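Local coordinates for mandelate racemase/muconate lactonizing enzyme family protein (Azoarcus sp., PDB 2QDE) that belongs to the mandelate racemase/muconate lactonizing enzyme family of the enolase superfamily and binds a barium ion in this crystal, at residues A[58-69]-A[97-107]. Numbering follows the deposited sequence.
Sequences RGETQDSITSMI and TRDNNQAKATV
Glu60 lays its carboxylate across the first turn of helix 101-107, where backbone N-H groups have no carbonyl of an earlier turn to meet. Its OE2 accepts from Gln102 N at 2.7 Å with an N-H...O angle of 161°, and OE1 takes Ala103 N at 3.0 Å in a more bent bond, 142°. Both donors come in on the syn sides of the oxygens, so two bonds fix the rotation of the flat group. A glutamate suits the place: its extended chain spans the gap, and its negative charge would be favoured by the helix N-terminus. The anti side of OE2 receives Arg58 NH1 at 2.7 Å in a salt bridge, the carboxylate meeting the guanidinium edge in plane, while CB of Asn101 lies over one guanidinium face. Arginine can serve two acceptors here, since its NH2 also reaches a water that is weakly bonded to Asp99 OD1. Another water joins Glu60 OE1 to Asn100 OD1.

Gln102 runs antiparallel to the Arg58 chain, and its amide NH2 goes on to the carbonyls of Ala50 and Asp52. Its CG packs on CD1 of Ile65, whose CG2 rests 3.9 Å from CB of Ala103; the small alanine lets segments 62-69 and 101-107 approach to 9.1 Å between their axes, crossing at -58°. One turn on, Ile69 CD1 meets Val107 CG2 at 4.0 Å. Met68, its chain bent beyond CG, brings SD tip to tip with Thr97 OG1 at 3.2 Å, and its CE lies near the amide of Asn100, which hydrogen-bonds Gly59 of the second subunit.

Ile65 rests on Val34 of strand 31-40 and Ile69 on Val8 and Val10 of strand 5-15, placing this glutamate-linked helix pair in the alpha+beta N-terminal domain of the enolase superfamily.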
loop_
_atom_site.group_PDB
_atom_site.type_symbol
_atom_site.label_atom_id
_atom_site.label_comp_id
_atom_site.label_asym_id
_atom_site.label_seq_id
_atom_site.Cartn_x
_atom_site.Cartn_y
_atom_site.Cartn_z
ATOM N N ARG A 58 17.254 -23.277 -16.774
ATOM C CA ARG A 58 17.146 -22.336 -17.884
ATOM C C ARG A 58 16.050 -22.716 -18.891
ATOM O O ARG A 58 15.387 -21.848 -19.454
ATOM C CB ARG A 58 18.501 -22.243 -18.598
ATOM C CG ARG A 58 18.597 -21.189 -19.700
ATOM C CD ARG A 58 18.807 -19.792 -19.124
ATOM N NE ARG A 58 17.629 -19.288 -18.435
ATOM C CZ ARG A 58 16.498 -18.936 -19.039
ATOM N NH1 ARG A 58 16.385 -19.027 -20.363
ATOM N NH2 ARG A 58 15.469 -18.504 -18.316
ATOM N N GLY A 59 15.868 -24.012 -19.123
ATOM C CA GLY A 59 14.858 -24.449 -20.070
ATOM C C GLY A 59 15.342 -24.484 -21.516
ATOM O O GLY A 59 14.547 -24.693 -22.440
ATOM N N GLU A 60 16.639 -24.280 -21.722
ATOM C CA GLU A 60 17.192 -24.306 -23.072
ATOM C C GLU A 60 18.023 -25.564 -23.316
ATOM O O GLU A 60 18.590 -26.144 -22.389
ATOM C CB GLU A 60 18.016 -23.038 -23.324
ATOM C CG GLU A 60 17.141 -21.779 -23.327
ATOM C CD GLU A 60 17.933 -20.487 -23.457
ATOM O OE1 GLU A 60 18.528 -20.250 -24.532
ATOM O OE2 GLU A 60 17.951 -19.710 -22.476
ATOM N N THR A 61 18.076 -25.992 -24.571
ATOM C CA THR A 61 18.812 -27.190 -24.940
ATOM C C THR A 61 19.777 -26.888 -26.071
ATOM O O THR A 61 19.762 -25.799 -26.633
ATOM C CB THR A 61 17.866 -28.302 -25.438
ATOM O OG1 THR A 61 17.184 -27.849 -26.618
ATOM C CG2 THR A 61 16.845 -28.666 -24.358
ATOM N N GLN A 62 20.610 -27.868 -26.401
ATOM C CA GLN A 62 21.561 -27.702 -27.486
ATOM C C GLN A 62 20.805 -27.290 -28.732
ATOM O O GLN A 62 21.178 -26.328 -29.391
ATOM C CB GLN A 62 22.301 -29.004 -27.763
ATOM C CG GLN A 62 23.314 -29.391 -26.721
ATOM C CD GLN A 62 24.068 -30.631 -27.135
ATOM O OE1 GLN A 62 23.456 -31.649 -27.475
ATOM N NE2 GLN A 62 25.395 -30.559 -27.118
ATOM N N ASP A 63 19.733 -28.019 -29.040
ATOM C CA ASP A 63 18.934 -27.721 -30.225
ATOM C C ASP A 63 18.216 -26.372 -30.138
ATOM O O ASP A 63 18.107 -25.670 -31.144
ATOM C CB ASP A 63 17.950 -28.871 -30.508
ATOM C CG ASP A 63 18.664 -30.152 -30.974
ATOM O OD1 ASP A 63 19.877 -30.081 -31.279
ATOM O OD2 ASP A 63 18.020 -31.229 -31.044
ATOM N N SER A 64 17.749 -25.996 -28.942
ATOM C CA SER A 64 17.085 -24.699 -28.742
ATOM C C SER A 64 18.015 -23.589 -29.184
ATOM O O SER A 64 17.684 -22.759 -30.023
ATOM C CB SER A 64 16.784 -24.438 -27.261
ATOM O OG SER A 64 15.778 -25.287 -26.788
ATOM N N ILE A 65 19.185 -23.572 -28.565
ATOM C CA ILE A 65 20.189 -22.564 -28.840
ATOM C C ILE A 65 20.635 -22.578 -30.300
ATOM O O ILE A 65 20.743 -21.527 -30.937
ATOM C CB ILE A 65 21.400 -22.773 -27.913
ATOM C CG1 ILE A 65 20.939 -22.667 -26.453
ATOM C CG2 ILE A 65 22.489 -21.747 -28.226
ATOM C CD1 ILE A 65 21.966 -23.131 -25.434
ATOM N N THR A 66 20.873 -23.770 -30.835
ATOM C CA THR A 66 21.320 -23.884 -32.210
ATOM C C THR A 66 20.298 -23.328 -33.187
ATOM O O THR A 66 20.650 -22.592 -34.109
ATOM C CB THR A 66 21.639 -25.349 -32.574
ATOM O OG1 THR A 66 22.736 -25.809 -31.771
ATOM C CG2 THR A 66 22.015 -25.463 -34.052
ATOM N N SER A 67 19.030 -23.659 -32.984
ATOM C CA SER A 67 18.001 -23.174 -33.885
ATOM C C SER A 67 17.776 -21.672 -33.757
ATOM O O SER A 67 17.733 -20.960 -34.761
ATOM C CB SER A 67 16.686 -23.908 -33.645
ATOM O OG SER A 67 15.711 -23.458 -34.565
ATOM N N MET A 68 17.638 -21.174 -32.532
ATOM C CA MET A 68 17.400 -19.747 -32.382
ATOM C C MET A 68 18.546 -18.931 -32.969
ATOM O O MET A 68 18.313 -17.937 -33.647
ATOM C CB MET A 68 17.183 -19.368 -30.915
ATOM C CG MET A 68 16.640 -17.945 -30.740
ATOM S SD MET A 68 15.116 -17.644 -31.679
ATOM C CE MET A 68 14.017 -18.728 -30.884
ATOM N N ILE A 69 19.779 -19.355 -32.728
ATOM C CA ILE A 69 20.926 -18.626 -33.255
ATOM C C ILE A 69 21.036 -18.744 -34.779
ATOM O O ILE A 69 21.220 -17.747 -35.472
ATOM C CB ILE A 69 22.250 -19.124 -32.625
ATOM C CG1 ILE A 69 22.298 -18.749 -31.141
ATOM C CG2 ILE A 69 23.444 -18.515 -33.355
ATOM C CD1 ILE A 69 23.586 -19.148 -30.449
ATOM N N THR A 97 13.145 -12.112 -30.147
ATOM C CA THR A 97 12.882 -13.326 -29.390
ATOM C C THR A 97 12.567 -13.182 -27.901
ATOM O O THR A 97 13.238 -12.446 -27.171
ATOM C CB THR A 97 14.082 -14.287 -29.514
ATOM O OG1 THR A 97 14.291 -14.617 -30.892
ATOM C CG2 THR A 97 13.834 -15.565 -28.727
ATOM N N ARG A 98 11.551 -13.924 -27.471
ATOM C CA ARG A 98 11.116 -13.968 -26.078
ATOM C C ARG A 98 12.012 -15.011 -25.398
ATOM O O ARG A 98 12.321 -16.048 -26.000
ATOM C CB ARG A 98 9.660 -14.432 -26.009
ATOM C CG ARG A 98 9.040 -14.417 -24.621
ATOM C CD ARG A 98 7.838 -15.347 -24.570
ATOM N NE ARG A 98 6.700 -14.745 -23.877
ATOM C CZ ARG A 98 6.707 -14.367 -22.601
ATOM N NH1 ARG A 98 7.797 -14.534 -21.859
ATOM N NH2 ARG A 98 5.625 -13.812 -22.073
ATOM N N ASP A 99 12.413 -14.748 -24.158
ATOM C CA ASP A 99 13.270 -15.668 -23.404
ATOM C C ASP A 99 14.542 -16.057 -24.177
ATOM O O ASP A 99 15.154 -15.209 -24.819
ATOM C CB ASP A 99 12.484 -16.928 -23.006
ATOM C CG ASP A 99 11.269 -16.615 -22.144
ATOM O OD1 ASP A 99 11.399 -15.814 -21.196
ATOM O OD2 ASP A 99 10.186 -17.173 -22.402
ATOM N N ASN A 100 14.949 -17.324 -24.100
ATOM C CA ASN A 100 16.157 -17.790 -24.795
ATOM C C ASN A 100 17.401 -17.047 -24.318
ATOM O O ASN A 100 18.327 -16.803 -25.092
ATOM C CB ASN A 100 16.013 -17.597 -26.309
ATOM C CG ASN A 100 15.060 -18.588 -26.929
ATOM O OD1 ASN A 100 15.455 -19.686 -27.325
ATOM N ND2 ASN A 100 13.788 -18.214 -27.000
ATOM N N ASN A 101 17.416 -16.702 -23.037
ATOM C CA ASN A 101 18.523 -15.967 -22.441
ATOM C C ASN A 101 19.902 -16.586 -22.662
ATOM O O ASN A 101 20.858 -15.862 -22.929
ATOM C CB ASN A 101 18.278 -15.790 -20.940
ATOM C CG ASN A 101 17.017 -15.000 -20.651
ATOM O OD1 ASN A 101 15.962 -15.264 -21.230
ATOM N ND2 ASN A 101 17.116 -14.030 -19.751
ATOM N N GLN A 102 20.012 -17.909 -22.553
ATOM C CA GLN A 102 21.312 -18.557 -22.732
ATOM C C GLN A 102 21.824 -18.452 -24.169
ATOM O O GLN A 102 23.024 -18.283 -24.395
ATOM C CB GLN A 102 21.238 -20.021 -22.302
ATOM C CG GLN A 102 22.545 -20.792 -22.447
ATOM C CD GLN A 102 22.512 -22.125 -21.721
ATOM O OE1 GLN A 102 21.453 -22.721 -21.558
ATOM N NE2 GLN A 102 23.675 -22.604 -21.291
ATOM N N ALA A 103 20.909 -18.551 -25.130
ATOM C CA ALA A 103 21.258 -18.440 -26.544
ATOM C C ALA A 103 21.728 -17.010 -26.813
ATOM O O ALA A 103 22.735 -16.793 -27.489
ATOM C CB ALA A 103 20.053 -18.770 -27.409
ATOM N N LYS A 104 20.991 -16.042 -26.276
ATOM C CA LYS A 104 21.339 -14.633 -26.445
ATOM C C LYS A 104 22.690 -14.356 -25.787
ATOM O O LYS A 104 23.534 -13.652 -26.347
ATOM C CB LYS A 104 20.278 -13.729 -25.808
ATOM C CG LYS A 104 18.916 -13.749 -26.487
ATOM C CD LYS A 104 17.889 -12.981 -25.650
ATOM C CE LYS A 104 16.547 -12.881 -26.352
ATOM N NZ LYS A 104 15.486 -12.334 -25.463
ATOM N N ALA A 105 22.890 -14.916 -24.598
ATOM C CA ALA A 105 24.135 -14.724 -23.865
ATOM C C ALA A 105 25.320 -15.229 -24.680
ATOM O O ALA A 105 26.358 -14.580 -24.753
ATOM C CB ALA A 105 24.077 -15.455 -22.532
ATOM N N THR A 106 25.154 -16.395 -25.291
ATOM C CA THR A 106 26.206 -16.990 -26.097
ATOM C C THR A 106 26.635 -16.065 -27.234
ATOM O O THR A 106 27.829 -15.919 -27.512
ATOM C CB THR A 106 25.742 -18.331 -26.662
ATOM O OG1 THR A 106 25.412 -19.201 -25.573
ATOM C CG2 THR A 106 26.843 -18.975 -27.493
ATOM N N VAL A 107 25.660 -15.442 -27.887
ATOM C CA VAL A 107 25.941 -14.516 -28.974
ATOM C C VAL A 107 26.716 -13.317 -28.422
ATOM O O VAL A 107 27.725 -12.895 -28.984
ATOM C CB VAL A 107 24.625 -14.019 -29.620
ATOM C CG1 VAL A 107 24.914 -12.889 -30.607
ATOM C CG2 VAL A 107 23.930 -15.173 -30.323
HETATM O O HOH W 1 12.869 -17.422 -19.400
HETATM O O HOH W 2 19.750 -24.600 -20.441
HETATM O O HOH W 3 17.717 -21.520 -26.781
#